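Local coordinates for protein NANS (YJHS), A 9-O-acetyl N-acetylneuraminic acid esterase (Escherichia coli O157:H7 EDL933, PDB 3PT5) that probably removes the 9-O-acetyl group from 9-O-acetyl-N-acetylneuraminic acid, a mammalian sialic acid, which lets the bacterium grow on it, at residues P18-V23 / P119-I124; Y35-P40 / N303-L308; R51-A56 / N71-L76; Y89-A94 / S296-P301. All coordinates share one frame; numbering follows the deposited sequence. Where two conformers were deposited one is given.

Contact 1. Residues P18-V23 / P119-I124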
loop_
_atom_site.group_PDB
_atom_site.type_symbol
_atom_site.label_atom_id
_atom_site.label_comp_id
_atom_site.label_asym_id
_atom_site.label_seq_id
_atom_site.Cartn_x
_atom_site.Cartn_y
_atom_site.Cartn_z
ATOM N N PRO A 18 -16.048 -14.959 -7.160
ATOM C CA PRO A 18 -16.980 -13.838 -7.257
ATOM C C PRO A 18 -17.446 -13.565 -8.677
ATOM O O PRO A 18 -16.748 -13.926 -9.652
ATOM C CB PRO A 18 -16.140 -12.640 -6.769
ATOM C CG PRO A 18 -15.122 -13.246 -5.872
ATOM C CD PRO A 18 -14.778 -14.574 -6.507
ATOM N N ASP A 19 -18.597 -12.894 -8.802
ATOM C CA ASP A 19 -19.062 -12.430 -10.115
ATOM C C ASP A 19 -18.243 -11.265 -10.615
ATOM O O ASP A 19 -18.096 -11.075 -11.817
ATOM C CB ASP A 19 -20.516 -11.963 -10.073
ATOM C CG ASP A 19 -21.502 -13.097 -10.074
ATOM O OD1 ASP A 19 -21.142 -14.216 -10.524
ATOM O OD2 ASP A 19 -22.650 -12.838 -9.672
ATOM N N TYR A 20 -17.769 -10.440 -9.686
ATOM C CA TYR A 20 -16.992 -9.252 -10.050
ATOM C C TYR A 20 -16.333 -8.726 -8.781
ATOM O O TYR A 20 -16.556 -9.247 -7.694
ATOM C CB TYR A 20 -17.875 -8.146 -10.701
ATOM C CG TYR A 20 -18.856 -7.523 -9.734
ATOM C CD1 TYR A 20 -18.542 -6.337 -9.055
ATOM C CD2 TYR A 20 -20.095 -8.133 -9.458
ATOM C CE1 TYR A 20 -19.417 -5.785 -8.108
ATOM C CE2 TYR A 20 -20.969 -7.580 -8.538
ATOM C CZ TYR A 20 -20.622 -6.402 -7.864
ATOM O OH TYR A 20 -21.497 -5.853 -6.950
ATOM N N TYR A 21 -15.502 -7.696 -8.947
ATOM C CA TYR A 21 -14.663 -7.164 -7.856
ATOM C C TYR A 21 -14.821 -5.661 -7.703
ATOM O O TYR A 21 -14.999 -4.939 -8.675
ATOM C CB TYR A 21 -13.171 -7.461 -8.082
ATOM C CG TYR A 21 -12.848 -8.951 -7.994
ATOM C CD1 TYR A 21 -12.519 -9.509 -6.778
ATOM C CD2 TYR A 21 -12.883 -9.778 -9.129
ATOM C CE1 TYR A 21 -12.242 -10.846 -6.649
ATOM C CE2 TYR A 21 -12.591 -11.155 -9.011
ATOM C CZ TYR A 21 -12.278 -11.664 -7.752
ATOM O OH TYR A 21 -11.996 -12.992 -7.515
ATOM N N TYR A 22 -14.746 -5.220 -6.452
ATOM C CA TYR A 22 -14.528 -3.816 -6.124
ATOM C C TYR A 22 -13.012 -3.689 -6.077
ATOM O O TYR A 22 -12.362 -4.424 -5.366
ATOM C CB TYR A 22 -15.088 -3.493 -4.750
ATOM C CG TYR A 22 -16.588 -3.316 -4.663
ATOM C CD1 TYR A 22 -17.131 -2.158 -4.109
ATOM C CD2 TYR A 22 -17.461 -4.300 -5.087
ATOM C CE1 TYR A 22 -18.507 -1.983 -3.993
ATOM C CE2 TYR A 22 -18.852 -4.128 -4.981
ATOM C CZ TYR A 22 -19.360 -2.955 -4.437
ATOM O OH TYR A 22 -20.732 -2.765 -4.326
ATOM N N VAL A 23 -12.487 -2.763 -6.856
ATOM C CA VAL A 23 -11.055 -2.639 -7.128
ATOM C C VAL A 23 -10.504 -1.451 -6.329
ATOM O O VAL A 23 -11.083 -0.365 -6.335
ATOM C CB VAL A 23 -10.768 -2.469 -8.645
ATOM C CG1 VAL A 23 -9.309 -2.122 -8.887
ATOM C CG2 VAL A 23 -11.155 -3.734 -9.444
ATOM N N PRO A 119 -21.660 -6.563 -1.848
ATOM C CA PRO A 119 -22.596 -7.668 -2.069
ATOM C C PRO A 119 -21.987 -9.062 -1.965
ATOM O O PRO A 119 -20.845 -9.220 -2.265
ATOM C CB PRO A 119 -23.100 -7.412 -3.485
ATOM C CG PRO A 119 -22.978 -5.929 -3.652
ATOM C CD PRO A 119 -21.675 -5.604 -2.968
ATOM N N ASP A 120 -22.767 -10.063 -1.562
ATOM C CA ASP A 120 -22.235 -11.438 -1.442
ATOM C C ASP A 120 -21.519 -11.985 -2.687
ATOM O O ASP A 120 -20.690 -12.876 -2.573
ATOM C CB ASP A 120 -23.349 -12.443 -1.081
ATOM C CG ASP A 120 -23.764 -12.383 0.372
ATOM O OD1 ASP A 120 -23.053 -11.775 1.215
ATOM O OD2 ASP A 120 -24.816 -12.992 0.684
ATOM N N ASN A 121 -21.877 -11.495 -3.868
ATOM C CA ASN A 121 -21.389 -12.034 -5.113
ATOM C C ASN A 121 -20.199 -11.218 -5.651
ATOM O O ASN A 121 -19.720 -11.431 -6.762
ATOM C CB ASN A 121 -22.531 -12.124 -6.130
ATOM C CG ASN A 121 -23.029 -10.750 -6.588
ATOM O OD1 ASN A 121 -23.102 -9.800 -5.806
ATOM N ND2 ASN A 121 -23.370 -10.646 -7.856
ATOM N N ALA A 122 -19.725 -10.299 -4.811
ATOM C CA ALA A 122 -18.561 -9.477 -5.131
ATOM C C ALA A 122 -17.372 -9.830 -4.255
ATOM O O ALA A 122 -17.529 -10.297 -3.109
ATOM C CB ALA A 122 -18.905 -8.005 -4.949
ATOM N N GLY A 123 -16.173 -9.611 -4.780
ATOM C CA GLY A 123 -14.982 -9.712 -3.955
ATOM C C GLY A 123 -14.258 -8.368 -3.976
ATOM O O GLY A 123 -14.755 -7.409 -4.525
ATOM N N ILE A 124 -13.075 -8.336 -3.377
ATOM C CA ILE A 124 -12.246 -7.149 -3.345
ATOM C C ILE A 124 -10.952 -7.521 -4.077
ATOM O O ILE A 124 -10.399 -8.598 -3.821
ATOM C CB ILE A 124 -11.876 -6.715 -1.879
ATOM C CG1 ILE A 124 -13.112 -6.354 -1.001
ATOM C CG2 ILE A 124 -10.857 -5.578 -1.919
ATOM C CD1 ILE A 124 -13.707 -4.981 -1.275
HETATM O O HOH W 1 -23.812 -7.322 -6.607
#
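Tyr-21 and Tyr-22 run parallel in sense to Gly-123 and Ile-124, the short strand axes inclined at 37°, and the Tyr-22 N to Gly-123 O (2.9 Å) and Gly-123 N to Tyr-20 O (3.0 Å) hydrogen bonds tie the two backbones together. Side chains sort themselves to the two surfaces. Tyr-20, Tyr-22, Ala-122 and Ile-124 share one, while Tyr-21 lies on the other, where its ring edge passes the amide of Ile-124 and one ring face takes Pro-18 CB. The methyl of Ala-122 sits over a face of the Tyr-20 ring, CB 3.7 Å from CZ, in a CH-pi contact displaced toward the rim. Tyr-22 comes alongside the same methyl and carries its phenol across Pro-119, with OH 3.3 Å from CD. These are adjacent inner strands of the parallel part of the sheet of an SGNH hydrolase, and strand 182-189 continues it beyond 20-28 through backbone bonds of Tyr-21 and Val-23. At the strand entrances the chemistry turns polar. The turn from Pro-119 to Ala-122 presents Asn-121, whose backbone O accepts from Asp-19 N at 2.8 Å. With chi1 at 68°, CG of Asn-121 lies between its own N and carbonyl carbon, which brings the amide up beside Asp-19; ND2 then donates to OD2 over 2.9 Å, on the anti side of a carboxylate turned 89° from the amide plane. On the other branch, OD1 accepts a hydrogen bond from a water that also reaches Tyr-20 OH at 2.8 Å.

Contact 2. Residues Y35-P40 / N303-L308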
loop_
_atom_site.group_PDB
_atom_site.type_symbol
_atom_site.label_atom_id
_atom_site.label_comp_id
_atom_site.label_asym_id
_atom_site.label_seq_id
_atom_site.Cartn_x
_atom_site.Cartn_y
_atom_site.Cartn_z
ATOM N N TYR A 35 6.005 -3.050 5.338
ATOM C CA TYR A 35 7.182 -2.711 6.116
ATOM C C TYR A 35 6.969 -2.925 7.610
ATOM O O TYR A 35 7.822 -2.609 8.389
ATOM C CB TYR A 35 7.656 -1.304 5.806
ATOM C CG TYR A 35 8.661 -1.256 4.661
ATOM C CD1 TYR A 35 8.241 -1.444 3.339
ATOM C CD2 TYR A 35 10.029 -1.049 4.894
ATOM C CE1 TYR A 35 9.126 -1.367 2.296
ATOM C CE2 TYR A 35 10.930 -0.982 3.840
ATOM C CZ TYR A 35 10.466 -1.153 2.543
ATOM O OH TYR A 35 11.401 -1.072 1.501
ATOM N N GLY A 36 5.840 -3.523 8.002
ATOM C CA GLY A 36 5.681 -3.958 9.396
ATOM C C GLY A 36 6.604 -5.116 9.716
ATOM O O GLY A 36 6.588 -6.138 9.012
ATOM N N GLU A 37 7.411 -4.962 10.772
ATOM C CA GLU A 37 8.422 -5.989 11.116
ATOM C C GLU A 37 7.965 -7.040 12.126
ATOM O O GLU A 37 8.650 -8.060 12.301
ATOM C CB GLU A 37 9.728 -5.329 11.572
ATOM C CG GLU A 37 10.519 -4.748 10.434
ATOM C CD GLU A 37 11.717 -3.942 10.905
ATOM O OE1 GLU A 37 11.944 -3.763 12.142
ATOM O OE2 GLU A 37 12.461 -3.501 10.028
ATOM N N GLY A 38 6.840 -6.814 12.815
ATOM C CA GLY A 38 6.307 -7.811 13.705
ATOM C C GLY A 38 5.735 -9.001 12.934
ATOM O O GLY A 38 5.310 -8.877 11.783
ATOM N N LEU A 39 5.701 -10.137 13.623
ATOM C CA LEU A 39 5.333 -11.431 13.046
ATOM C C LEU A 39 3.951 -11.442 12.359
ATOM O O LEU A 39 2.994 -10.936 12.918
ATOM C CB LEU A 39 5.339 -12.462 14.181
ATOM C CG LEU A 39 5.323 -13.942 13.789
ATOM C CD1 LEU A 39 6.576 -14.330 12.963
ATOM C CD2 LEU A 39 5.229 -14.759 15.057
ATOM N N PRO A 40 3.854 -12.019 11.132
ATOM C CA PRO A 40 2.532 -12.229 10.522
ATOM C C PRO A 40 1.701 -13.212 11.330
ATOM O O PRO A 40 2.257 -14.089 11.997
ATOM C CB PRO A 40 2.867 -12.865 9.154
ATOM C CG PRO A 40 4.355 -12.535 8.927
ATOM C CD PRO A 40 4.923 -12.605 10.308
ATOM N N ASN A 303 18.318 -9.055 9.650
ATOM C CA ASN A 303 16.967 -9.407 9.214
ATOM C C ASN A 303 15.933 -8.261 9.210
ATOM O O ASN A 303 14.782 -8.484 8.814
ATOM C CB ASN A 303 16.451 -10.623 9.999
ATOM C CG ASN A 303 16.435 -10.383 11.450
ATOM O OD1 ASN A 303 15.828 -9.412 11.918
ATOM N ND2 ASN A 303 17.120 -11.236 12.199
ATOM N N TRP A 304 16.325 -7.052 9.591
ATOM C CA TRP A 304 15.326 -5.962 9.600
ATOM C C TRP A 304 15.327 -5.222 8.266
ATOM O O TRP A 304 16.157 -5.516 7.408
ATOM C CB TRP A 304 15.509 -5.026 10.797
ATOM C CG TRP A 304 16.770 -4.203 10.869
ATOM C CD1 TRP A 304 17.501 -3.688 9.832
ATOM C CD2 TRP A 304 17.375 -3.714 12.061
ATOM N NE1 TRP A 304 18.540 -2.920 10.323
ATOM C CE2 TRP A 304 18.486 -2.930 11.686
ATOM C CE3 TRP A 304 17.091 -3.868 13.423
ATOM C CZ2 TRP A 304 19.301 -2.294 12.625
ATOM C CZ3 TRP A 304 17.923 -3.259 14.347
ATOM C CH2 TRP A 304 19.015 -2.502 13.944
ATOM N N THR A 305 14.406 -4.278 8.090
ATOM C CA THR A 305 14.312 -3.556 6.848
ATOM C C THR A 305 15.394 -2.482 6.904
ATOM O O THR A 305 16.501 -2.685 6.377
ATOM C CB THR A 305 12.883 -3.003 6.601
ATOM O OG1 THR A 305 12.475 -2.203 7.714
ATOM C CG2 THR A 305 11.915 -4.166 6.398
ATOM N N THR A 306 15.112 -1.426 7.652
ATOM C CA THR A 306 15.898 -0.217 7.666
ATOM C C THR A 306 16.472 -0.021 9.087
ATOM O O THR A 306 15.795 -0.333 10.080
ATOM C CB THR A 306 14.962 0.940 7.219
ATOM O OG1 THR A 306 14.776 0.897 5.783
ATOM C CG2 THR A 306 15.471 2.287 7.668
ATOM N N ALA A 307 17.714 0.466 9.203
ATOM C CA ALA A 307 18.281 0.746 10.511
ATOM C C ALA A 307 17.456 1.744 11.338
ATOM O O ALA A 307 17.367 1.615 12.559
ATOM C CB ALA A 307 19.748 1.193 10.384
ATOM N N LEU A 308 16.831 2.719 10.671
ATOM C CA LEU A 308 15.898 3.655 11.312
ATOM C C LEU A 308 14.569 2.964 11.579
ATOM O O LEU A 308 13.784 2.768 10.657
ATOM C CB LEU A 308 15.660 4.873 10.401
ATOM C CG LEU A 308 16.773 5.926 10.317
ATOM C CD1 LEU A 308 16.468 6.973 9.235
ATOM C CD2 LEU A 308 17.012 6.610 11.673
HETATM O O HOH W 2 13.508 -1.214 11.072
#
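The carboxylate of Glu-37 is approached from both faces by a single residue: Thr-305 brings its hydroxyl to OE2 from one side of the plane and its backbone N from the other. The indole of Trp-304 lies almost parallel to that carboxylate, 3° apart, yet the two do not stack; it is the Trp-304 CB that comes to 3.5 Å from Glu-37 OE2, and Thr-306 O, two residues on, lies over one face of the indole, toward its rim. In this SGNH hydrolase the contact joins two irregular loops, one following strand 20-28 and the other leading to helix 315-335. Tyr-35 links it to the rest of the fold: its ring touches Ser-30, of the Gly-Gln-Ser-Asn sequence, and meets the ring of His-312, while its OH bonds to Gln-84. Thr-305 CB rests obliquely against the same ring, 3.9 Å from CD2. Glu-37 reaches across because its chain is extended beyond CG (chi2 173°). Its OE2 receives Thr-305 OG1 at 2.7 Å on the anti side, and Thr-305 N at 2.9 Å, that N-H being nearly straight at 171°. The OG1 bond holds the rotation of the Thr-305 side chain, with OG1 between its N and carbonyl carbon, while the N-H bond ties the backbone to the same oxygen. The other oxygen, OE1, forms a salt bridge with Arg-309, which would be expected to favour the ionised carboxylate. A third donor also reaches OE2: a water 2.7 Å away, which also donates a hydrogen bond to Thr-306 O at 2.6 Å.

Contact 3. Residues R51-A56 / N71-L76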
loop_
_atom_site.group_PDB
_atom_site.type_symbol
_atom_site.label_atom_id
_atom_site.label_comp_id
_atom_site.label_asym_id
_atom_site.label_seq_id
_atom_site.Cartn_x
_atom_site.Cartn_y
_atom_site.Cartn_z
ATOM N N ARG A 51 -12.439 -14.404 -1.005
ATOM C CA ARG A 51 -13.043 -13.336 -1.774
ATOM C C ARG A 51 -12.116 -12.130 -1.946
ATOM O O ARG A 51 -12.501 -11.148 -2.593
ATOM C CB ARG A 51 -14.383 -12.915 -1.168
ATOM C CG ARG A 51 -15.490 -13.953 -1.371
ATOM C CD ARG A 51 -16.649 -13.582 -0.462
ATOM N NE ARG A 51 -17.304 -12.348 -0.881
ATOM C CZ ARG A 51 -18.047 -11.586 -0.073
ATOM N NH1 ARG A 51 -18.221 -11.943 1.206
ATOM N NH2 ARG A 51 -18.622 -10.474 -0.527
ATOM N N ILE A 52 -10.894 -12.221 -1.406
ATOM C CA ILE A 52 -10.009 -11.047 -1.371
ATOM C C ILE A 52 -8.743 -11.388 -2.140
ATOM O O ILE A 52 -8.001 -12.289 -1.733
ATOM C CB ILE A 52 -9.642 -10.673 0.065
ATOM C CG1 ILE A 52 -10.909 -10.304 0.840
ATOM C CG2 ILE A 52 -8.617 -9.506 0.086
ATOM C CD1 ILE A 52 -10.670 -9.963 2.281
ATOM N N LYS A 53 -8.550 -10.685 -3.239
ATOM C CA LYS A 53 -7.548 -11.019 -4.269
ATOM C C LYS A 53 -6.623 -9.844 -4.541
ATOM O O LYS A 53 -6.849 -8.727 -4.047
ATOM C CB LYS A 53 -8.252 -11.437 -5.568
ATOM C CG LYS A 53 -9.223 -12.561 -5.420
ATOM C CD LYS A 53 -8.522 -13.881 -5.126
ATOM C CE LYS A 53 -9.552 -15.017 -5.127
ATOM N NZ LYS A 53 -8.952 -16.219 -4.477
ATOM N N GLN A 54 -5.547 -10.125 -5.270
ATOM C CA GLN A 54 -4.649 -9.077 -5.736
ATOM C C GLN A 54 -4.204 -9.410 -7.135
ATOM O O GLN A 54 -4.338 -10.549 -7.571
ATOM C CB GLN A 54 -3.440 -8.914 -4.796
ATOM C CG GLN A 54 -2.476 -10.156 -4.788
ATOM C CD GLN A 54 -1.316 -9.990 -3.850
ATOM O OE1 GLN A 54 -0.629 -8.958 -3.885
ATOM N NE2 GLN A 54 -1.069 -11.008 -2.995
ATOM N N LEU A 55 -3.685 -8.418 -7.840
ATOM C CA LEU A 55 -3.020 -8.672 -9.113
ATOM C C LEU A 55 -1.582 -9.083 -8.871
ATOM O O LEU A 55 -0.812 -8.343 -8.273
ATOM C CB LEU A 55 -3.082 -7.458 -10.039
ATOM C CG LEU A 55 -4.400 -6.994 -10.669
ATOM C CD1 LEU A 55 -4.077 -5.957 -11.726
ATOM C CD2 LEU A 55 -5.173 -8.121 -11.318
ATOM N N ALA A 56 -1.224 -10.273 -9.357
ATOM C CA ALA A 56 0.129 -10.821 -9.143
ATOM C C ALA A 56 1.230 -10.044 -9.848
ATOM O O ALA A 56 1.001 -9.343 -10.816
ATOM C CB ALA A 56 0.197 -12.283 -9.597
ATOM N N ASN A 71 -0.196 -9.944 -13.312
ATOM C CA ASN A 71 -1.616 -9.583 -13.402
ATOM C C ASN A 71 -2.615 -10.743 -13.253
ATOM O O ASN A 71 -3.832 -10.554 -13.412
ATOM C CB ASN A 71 -1.921 -8.699 -14.632
ATOM C CG ASN A 71 -1.432 -7.279 -14.448
ATOM O OD1 ASN A 71 -1.106 -6.891 -13.331
ATOM N ND2 ASN A 71 -1.367 -6.504 -15.533
ATOM N N ASP A 72 -2.126 -11.924 -12.894
ATOM C CA ASP A 72 -3.021 -12.999 -12.522
ATOM C C ASP A 72 -3.799 -12.561 -11.274
ATOM O O ASP A 72 -3.260 -11.879 -10.395
ATOM C CB ASP A 72 -2.252 -14.275 -12.209
ATOM C CG ASP A 72 -1.903 -15.077 -13.438
ATOM O OD1 ASP A 72 -2.156 -14.610 -14.577
ATOM O OD2 ASP A 72 -1.379 -16.199 -13.232
ATOM N N ILE A 73 -5.055 -12.972 -11.194
ATOM C CA ILE A 73 -5.796 -12.888 -9.943
ATOM C C ILE A 73 -5.304 -13.983 -8.984
ATOM O O ILE A 73 -5.397 -15.199 -9.283
ATOM C CB ILE A 73 -7.322 -12.999 -10.203
ATOM C CG1 ILE A 73 -7.797 -11.756 -10.976
ATOM C CG2 ILE A 73 -8.086 -13.152 -8.886
ATOM C CD1 ILE A 73 -9.316 -11.601 -11.046
ATOM N N ILE A 74 -4.791 -13.562 -7.830
ATOM C CA ILE A 74 -4.296 -14.488 -6.816
ATOM C C ILE A 74 -4.750 -14.026 -5.414
ATOM O O ILE A 74 -5.213 -12.902 -5.243
ATOM C CB ILE A 74 -2.742 -14.652 -6.886
ATOM C CG1 ILE A 74 -2.053 -13.331 -6.535
ATOM C CG2 ILE A 74 -2.326 -15.161 -8.263
ATOM C CD1 ILE A 74 -0.542 -13.466 -6.201
ATOM N N PRO A 75 -4.633 -14.902 -4.411
ATOM C CA PRO A 75 -5.001 -14.464 -3.062
ATOM C C PRO A 75 -4.182 -13.271 -2.573
ATOM O O PRO A 75 -2.974 -13.184 -2.817
ATOM C CB PRO A 75 -4.712 -15.677 -2.192
ATOM C CG PRO A 75 -4.801 -16.876 -3.150
ATOM C CD PRO A 75 -4.229 -16.323 -4.449
ATOM N N LEU A 76 -4.856 -12.351 -1.886
ATOM C CA LEU A 76 -4.124 -11.257 -1.231
ATOM C C LEU A 76 -3.688 -11.736 0.133
ATOM O O LEU A 76 -4.465 -12.355 0.849
ATOM C CB LEU A 76 -4.997 -10.019 -1.099
ATOM C CG LEU A 76 -4.439 -8.886 -0.239
ATOM C CD1 LEU A 76 -3.185 -8.278 -0.811
ATOM C CD2 LEU A 76 -5.546 -7.822 -0.085
HETATM O O HOH W 3 -7.070 -12.844 0.766
#
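Gln-54 turns its CG between its own N and carbonyl carbon (chi1 67°), and Ile-74 does the same with CG1 (chi1 65°), so that CG of Gln-54 and CG1 of Ile-74 meet 3.6 Å apart on one surface of the strand pair. Beyond CG the glutamine chain is extended and crosses Leu-76 at about a right angle, letting NE2 donate to Pro-75 O at 2.9 Å with the acceptor close to the amide plane. OE1 is taken by His-81 N, and with both ends of the amide bonded its rotation is fixed. On the same surface Ile-74 extends CD1 to the methyl of Ala-56, at 3.7 Å from CB. Leu-55 and Ile-73 face the other way. Lys-53, bent at chi2, lays its CG across Ile-73 CG2 at 3.7 Å, and Tyr-21 packs on both residues. Ile-52 meets Leu-76 tightly, CG2 to CD2 3.5 Å. Between these chains, Gln-54 and Ile-74 form a hydrogen-bonded pair, Gln-54 N to Ile-74 O 2.8 Å and Ile-74 N to Gln-54 O 3.1 Å. Further on, Ala-56 N donates to Asp-72 O, and Asn-71 N returns to Ala-56 O at 2.8 Å. Strand 73-75 thus attaches antiparallel to 52-55, which itself runs parallel to 122-130: an antiparallel edge strand closing one side of the otherwise parallel alpha/beta sheet of this SGNH hydrolase.

Contact 4. Residues Y89-A94 / S296-P301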
loop_
_atom_site.group_PDB
_atom_site.type_symbol
_atom_site.label_atom_id
_atom_site.label_comp_id
_atom_site.label_asym_id
_atom_site.label_seq_id
_atom_site.Cartn_x
_atom_site.Cartn_y
_atom_site.Cartn_z
ATOM N N TYR A 89 11.789 -11.114 3.756
ATOM C CA TYR A 89 12.248 -10.451 4.961
ATOM C C TYR A 89 11.597 -11.090 6.187
ATOM O O TYR A 89 10.819 -10.427 6.883
ATOM C CB TYR A 89 11.892 -8.970 4.911
ATOM C CG TYR A 89 12.796 -8.147 4.037
ATOM C CD1 TYR A 89 12.597 -8.091 2.663
ATOM C CD2 TYR A 89 13.833 -7.399 4.592
ATOM C CE1 TYR A 89 13.406 -7.294 1.839
ATOM C CE2 TYR A 89 14.643 -6.596 3.785
ATOM C CZ TYR A 89 14.441 -6.576 2.409
ATOM O OH TYR A 89 15.248 -5.792 1.595
ATOM N N HIS A 90 11.886 -12.362 6.445
ATOM C CA HIS A 90 11.204 -13.088 7.507
ATOM C C HIS A 90 11.562 -12.575 8.875
ATOM O O HIS A 90 12.720 -12.162 9.129
ATOM C CB HIS A 90 11.541 -14.587 7.479
ATOM C CG HIS A 90 11.364 -15.221 6.136
ATOM N ND1 HIS A 90 10.254 -15.003 5.341
ATOM C CD2 HIS A 90 12.150 -16.086 5.451
ATOM C CE1 HIS A 90 10.375 -15.688 4.213
ATOM N NE2 HIS A 90 11.510 -16.372 4.269
ATOM N N HIS A 91 10.575 -12.637 9.770
ATOM C CA HIS A 91 10.801 -12.411 11.171
ATOM C C HIS A 91 11.630 -13.586 11.730
ATOM O O HIS A 91 11.417 -14.736 11.338
ATOM C CB HIS A 91 9.436 -12.365 11.863
ATOM C CG HIS A 91 9.502 -11.893 13.264
ATOM N ND1 HIS A 91 9.849 -12.721 14.309
ATOM C CD2 HIS A 91 9.272 -10.673 13.808
ATOM C CE1 HIS A 91 9.814 -12.042 15.440
ATOM N NE2 HIS A 91 9.468 -10.792 15.165
ATOM N N PRO A 92 12.611 -13.310 12.603
ATOM C CA PRO A 92 13.418 -14.431 13.175
ATOM C C PRO A 92 12.615 -15.583 13.800
ATOM O O PRO A 92 13.081 -16.728 13.809
ATOM C CB PRO A 92 14.272 -13.764 14.260
ATOM C CG PRO A 92 13.964 -12.287 14.206
ATOM C CD PRO A 92 13.022 -11.979 13.093
ATOM N N LEU A 93 11.445 -15.280 14.349
ATOM C CA LEU A 93 10.637 -16.273 15.087
ATOM C C LEU A 93 9.468 -16.792 14.242
ATOM O O LEU A 93 8.498 -17.335 14.781
ATOM C CB LEU A 93 10.138 -15.681 16.409
ATOM C CG LEU A 93 11.153 -14.987 17.332
ATOM C CD1 LEU A 93 10.421 -14.478 18.575
ATOM C CD2 LEU A 93 12.381 -15.894 17.692
ATOM N N ALA A 94 9.547 -16.621 12.926
ATOM C CA ALA A 94 8.584 -17.262 12.033
ATOM C C ALA A 94 8.906 -18.758 11.903
ATOM O O ALA A 94 10.043 -19.128 11.522
ATOM C CB ALA A 94 8.598 -16.608 10.671
ATOM N N SER A 296 8.683 -6.261 16.616
ATOM C CA SER A 296 9.936 -5.912 15.935
ATOM C C SER A 296 11.192 -5.982 16.791
ATOM O O SER A 296 12.307 -5.988 16.249
ATOM C CB SER A 296 9.797 -4.515 15.364
ATOM O OG SER A 296 9.673 -3.595 16.442
ATOM N N ALA A 297 11.019 -6.069 18.116
ATOM C CA ALA A 297 12.145 -6.064 19.040
ATOM C C ALA A 297 13.079 -7.238 18.773
ATOM O O ALA A 297 14.258 -7.143 19.093
ATOM C CB ALA A 297 11.641 -6.113 20.482
ATOM N N TYR A 298 12.551 -8.300 18.150
ATOM C CA TYR A 298 13.332 -9.514 17.885
ATOM C C TYR A 298 14.199 -9.437 16.645
ATOM O O TYR A 298 15.064 -10.292 16.416
ATOM C CB TYR A 298 12.414 -10.756 17.831
ATOM C CG TYR A 298 11.942 -11.156 19.202
ATOM C CD1 TYR A 298 12.751 -11.964 20.013
ATOM C CD2 TYR A 298 10.718 -10.719 19.697
ATOM C CE1 TYR A 298 12.360 -12.336 21.263
ATOM C CE2 TYR A 298 10.302 -11.100 21.012
ATOM C CZ TYR A 298 11.156 -11.907 21.770
ATOM O OH TYR A 298 10.827 -12.324 23.042
ATOM N N ARG A 299 13.984 -8.412 15.823
ATOM C CA ARG A 299 14.783 -8.230 14.611
ATOM C C ARG A 299 16.146 -7.588 14.892
ATOM O O ARG A 299 16.347 -6.935 15.906
ATOM C CB ARG A 299 14.023 -7.418 13.560
ATOM C CG ARG A 299 12.784 -8.135 13.064
ATOM C CD ARG A 299 12.490 -7.839 11.624
ATOM N NE ARG A 299 11.225 -8.403 11.170
ATOM C CZ ARG A 299 10.998 -8.806 9.906
ATOM N NH1 ARG A 299 9.817 -9.284 9.535
ATOM N NH2 ARG A 299 11.979 -8.753 9.014
ATOM N N SER A 300 17.050 -7.773 13.934
ATOM C CA SER A 300 18.457 -7.406 14.075
ATOM C C SER A 300 18.903 -6.902 12.698
ATOM O O SER A 300 18.182 -7.096 11.731
ATOM C CB SER A 300 19.272 -8.640 14.481
ATOM O OG SER A 300 18.872 -9.124 15.752
ATOM N N PRO A 301 20.081 -6.247 12.597
ATOM C CA PRO A 301 20.488 -5.760 11.264
ATOM C C PRO A 301 20.488 -6.831 10.166
ATOM O O PRO A 301 20.197 -6.530 9.021
ATOM C CB PRO A 301 21.883 -5.185 11.504
ATOM C CG PRO A 301 21.823 -4.731 12.967
ATOM C CD PRO A 301 20.957 -5.743 13.672
#
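Leu-93 sets its CD1 squarely over the ring of Tyr-298, 3.7 Å from the centroid and 12° off the ring normal, a CH-pi contact at the exposed rim of the molecule. Beside it, Pro-92 CG comes to 3.2 Å from the carbonyl O of Tyr-298, and His-91 approaches the tyrosine CB with CE1 at 3.8 Å. The deeper half is held by Arg-299. Its side chain, bent at chi2, passes His-91, whose CA lies over one guanidinium face and whose ring stands at 89° to that plane. NH1 and NH2 then grip a single acceptor end-on, Tyr-89 O, at 3.1 and 2.9 Å, both from the same side of the carbonyl plane. The same guanidinium also bonds to Asn-303 O through NH2 and to Glu-37 O through NE, and so gathers three irregular loops of the SGNH hydrolase around one cation. Within the type I turn from His-91 to Ala-94, His-91 ND1 accepts from Leu-93 N at 3.0 Å, while NE2 bonds to Gly-295 O. An accepting ND1 and a carbonyl partner at NE2 are consistent with a neutral ring that carries its proton on NE2, a form that the nearby arginine charge would probably favour.

Contacts 1 and 3 belong to one sheet and touch through strand 122-130: Ile-124 O and Lys-53 N are 2.8 Å apart, a probable backbone bond. Contacts 2 and 4 lie among loops, their centres about 7 Å apart, and meet where Arg-299 NE reaches Glu-37 O at 2.8 Å. Contacts 1 and 4 have centres about 36 Å apart. All four are partly buried; contact 3 has six buried touching residues, contact 4, the most superficial, two buried and three exposed. Place shapes chemistry: regular backbone pairing and mainly apolar packing, with a polar side-chain bond in each, hold the strands, whereas a carboxylate and a guanidinium, each with several partners, backbone atoms among them, organise the loops.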